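Local coordinates for UPF0098 protein CT_736 (Chlamydia trachomatis, PDB 3N08), which has no established function but, as a bacterial homologue of phosphatidylethanolamine-binding proteins and Raf kinase inhibitor protein, may bind small anionic or phospholipid-like ligands, at residues I47-D52 with Y111-A116. Residues are numbered along the deposited sequence; the frame is centred on the assembly and turned at random.
Sequences IVEDPD and YFYAYA
Two neighbouring antiparallel strands of the central sheet of the PEBP fold meet where Ile-47 pairs with Tyr-113 and Glu-49 with Tyr-111. Each is a hydrogen-bonded pair closed by two nearly straight bonds, among them Tyr-113 N to Ile-47 O at 2.8 Å. Between them Val-48 and Phe-112 form a non-hydrogen-bonded pair whose side chains lie side by side. Val-48 CG1, set anti to the backbone N (chi1 -177°), sits over the middle of the Phe-112 ring, a CH-pi contact 3.8 Å from the centroid, while CG2 packs against CD2 of the same ring. On the opposite face of the sheet Glu-49 crosses Tyr-113, its carboxylate almost perpendicular to the ring and OE2 3.4 Å from CE2 at the ring edge. A water donates to Glu-49 OE2 and is also hydrogen-bonded to Tyr-113 OH, tying acid to phenol; Glu-49 OE1 forms a salt bridge with Lys-129. Pro-51 CD reaches the edge of Tyr-111 at CD2 (3.8 Å), within an Asx turn, Asp-52 N to Asp-50 OD1, that begins at the last residue of the strand. Strand 63-71 pairs with 43-50 on one flank, and strand 140-150 with 108-117 on the other.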
loop_
_atom_site.group_PDB
_atom_site.type_symbol
_atom_site.label_atom_id
_atom_site.label_comp_id
_atom_site.label_asym_id
_atom_site.label_seq_id
_atom_site.Cartn_x
_atom_site.Cartn_y
_atom_site.Cartn_z
ATOM N N ILE B 47 -14.527 -2.298 3.101
ATOM C CA ILE B 47 -15.132 -3.386 3.873
ATOM C C ILE B 47 -14.197 -3.668 5.048
ATOM O O ILE B 47 -13.014 -3.902 4.841
ATOM C CB ILE B 47 -15.347 -4.649 3.031
ATOM C CG1 ILE B 47 -16.258 -4.350 1.852
ATOM C CG2 ILE B 47 -15.906 -5.792 3.900
ATOM C CD1 ILE B 47 -16.418 -5.503 0.883
ATOM N N VAL B 48 -14.732 -3.667 6.271
ATOM C CA VAL B 48 -13.935 -3.955 7.455
ATOM C C VAL B 48 -14.512 -5.188 8.100
ATOM O O VAL B 48 -15.721 -5.265 8.358
ATOM C CB VAL B 48 -13.959 -2.790 8.452
ATOM C CG1 VAL B 48 -13.087 -3.051 9.654
ATOM C CG2 VAL B 48 -13.572 -1.485 7.764
ATOM N N GLU B 49 -13.651 -6.146 8.381
ATOM C CA GLU B 49 -14.120 -7.395 8.926
ATOM C C GLU B 49 -13.148 -8.030 9.893
ATOM O O GLU B 49 -11.952 -7.743 9.888
ATOM C CB GLU B 49 -14.467 -8.351 7.814
ATOM C CG GLU B 49 -13.322 -8.677 6.920
ATOM C CD GLU B 49 -13.751 -9.462 5.676
ATOM O OE1 GLU B 49 -14.879 -9.250 5.181
ATOM O OE2 GLU B 49 -12.965 -10.306 5.199
ATOM N N ASP B 50 -13.698 -8.945 10.703
ATOM C CA ASP B 50 -12.976 -9.654 11.768
ATOM C C ASP B 50 -13.073 -11.167 11.539
ATOM O O ASP B 50 -14.107 -11.770 11.774
ATOM C CB ASP B 50 -13.596 -9.257 13.098
ATOM C CG ASP B 50 -12.953 -9.952 14.310
ATOM O OD1 ASP B 50 -11.955 -10.680 14.173
ATOM O OD2 ASP B 50 -13.466 -9.694 15.435
ATOM N N PRO B 51 -12.004 -11.785 11.030
ATOM C CA PRO B 51 -12.005 -13.226 10.801
ATOM C C PRO B 51 -11.717 -13.997 12.092
ATOM O O PRO B 51 -11.638 -15.235 12.069
ATOM C CB PRO B 51 -10.865 -13.400 9.794
ATOM C CG PRO B 51 -9.889 -12.302 10.190
ATOM C CD PRO B 51 -10.759 -11.144 10.558
ATOM N N ASP B 52 -11.573 -13.301 13.218
ATOM C CA ASP B 52 -11.212 -13.907 14.500
ATOM C C ASP B 52 -12.408 -13.902 15.458
ATOM O O ASP B 52 -12.289 -14.157 16.657
ATOM C CB ASP B 52 -10.020 -13.175 15.131
ATOM C CG ASP B 52 -8.745 -13.356 14.335
ATOM O OD1 ASP B 52 -8.647 -14.320 13.568
ATOM O OD2 ASP B 52 -7.818 -12.540 14.476
ATOM N N TYR B 111 -9.431 -6.447 9.554
ATOM C CA TYR B 111 -8.933 -6.188 8.206
ATOM C C TYR B 111 -9.816 -5.154 7.538
ATOM O O TYR B 111 -11.061 -5.244 7.571
ATOM C CB TYR B 111 -8.920 -7.468 7.394
ATOM C CG TYR B 111 -7.794 -8.396 7.781
ATOM C CD1 TYR B 111 -6.566 -8.338 7.141
ATOM C CD2 TYR B 111 -7.954 -9.336 8.799
ATOM C CE1 TYR B 111 -5.539 -9.181 7.485
ATOM C CE2 TYR B 111 -6.931 -10.172 9.145
ATOM C CZ TYR B 111 -5.720 -10.090 8.488
ATOM O OH TYR B 111 -4.702 -10.953 8.878
ATOM N N PHE B 112 -9.163 -4.156 6.954
ATOM C CA PHE B 112 -9.794 -3.059 6.251
ATOM C C PHE B 112 -9.407 -3.183 4.783
ATOM O O PHE B 112 -8.230 -3.144 4.437
ATOM C CB PHE B 112 -9.255 -1.732 6.760
ATOM C CG PHE B 112 -9.541 -1.436 8.201
ATOM C CD1 PHE B 112 -8.913 -2.144 9.230
ATOM C CD2 PHE B 112 -10.416 -0.444 8.536
ATOM C CE1 PHE B 112 -9.191 -1.839 10.555
ATOM C CE2 PHE B 112 -10.685 -0.145 9.855
ATOM C CZ PHE B 112 -10.064 -0.849 10.861
ATOM N N TYR B 113 -10.384 -3.415 3.927
ATOM C CA TYR B 113 -10.135 -3.644 2.514
ATOM C C TYR B 113 -10.701 -2.480 1.728
ATOM O O TYR B 113 -11.867 -2.143 1.888
ATOM C CB TYR B 113 -10.827 -4.931 2.056
ATOM C CG TYR B 113 -10.310 -6.172 2.735
ATOM C CD1 TYR B 113 -9.031 -6.624 2.492
ATOM C CD2 TYR B 113 -11.085 -6.879 3.628
ATOM C CE1 TYR B 113 -8.540 -7.784 3.112
ATOM C CE2 TYR B 113 -10.612 -8.037 4.231
ATOM C CZ TYR B 113 -9.342 -8.461 3.974
ATOM O OH TYR B 113 -8.884 -9.616 4.605
ATOM N N ALA B 114 -9.887 -1.911 0.849
ATOM C CA ALA B 114 -10.354 -0.894 -0.064
ATOM C C ALA B 114 -10.353 -1.443 -1.485
ATOM O O ALA B 114 -9.452 -2.201 -1.890
ATOM C CB ALA B 114 -9.474 0.341 0.009
ATOM N N TYR B 115 -11.349 -1.041 -2.252
ATOM C CA TYR B 115 -11.482 -1.424 -3.646
ATOM C C TYR B 115 -11.750 -0.166 -4.459
ATOM O O TYR B 115 -12.658 0.573 -4.138
ATOM C CB TYR B 115 -12.656 -2.412 -3.840
ATOM C CG TYR B 115 -12.645 -3.604 -2.907
ATOM C CD1 TYR B 115 -13.163 -3.498 -1.632
ATOM C CD2 TYR B 115 -12.144 -4.831 -3.297
ATOM C CE1 TYR B 115 -13.177 -4.577 -0.765
ATOM C CE2 TYR B 115 -12.162 -5.924 -2.416
ATOM C CZ TYR B 115 -12.681 -5.775 -1.160
ATOM O OH TYR B 115 -12.718 -6.837 -0.271
ATOM N N ALA B 116 -11.003 0.021 -5.543
ATOM C CA ALA B 116 -11.295 1.068 -6.513
ATOM C C ALA B 116 -12.067 0.429 -7.654
ATOM O O ALA B 116 -11.644 -0.593 -8.210
ATOM C CB ALA B 116 -10.003 1.691 -7.047
HETATM O O HOH W 1 -10.606 -10.781 6.546
#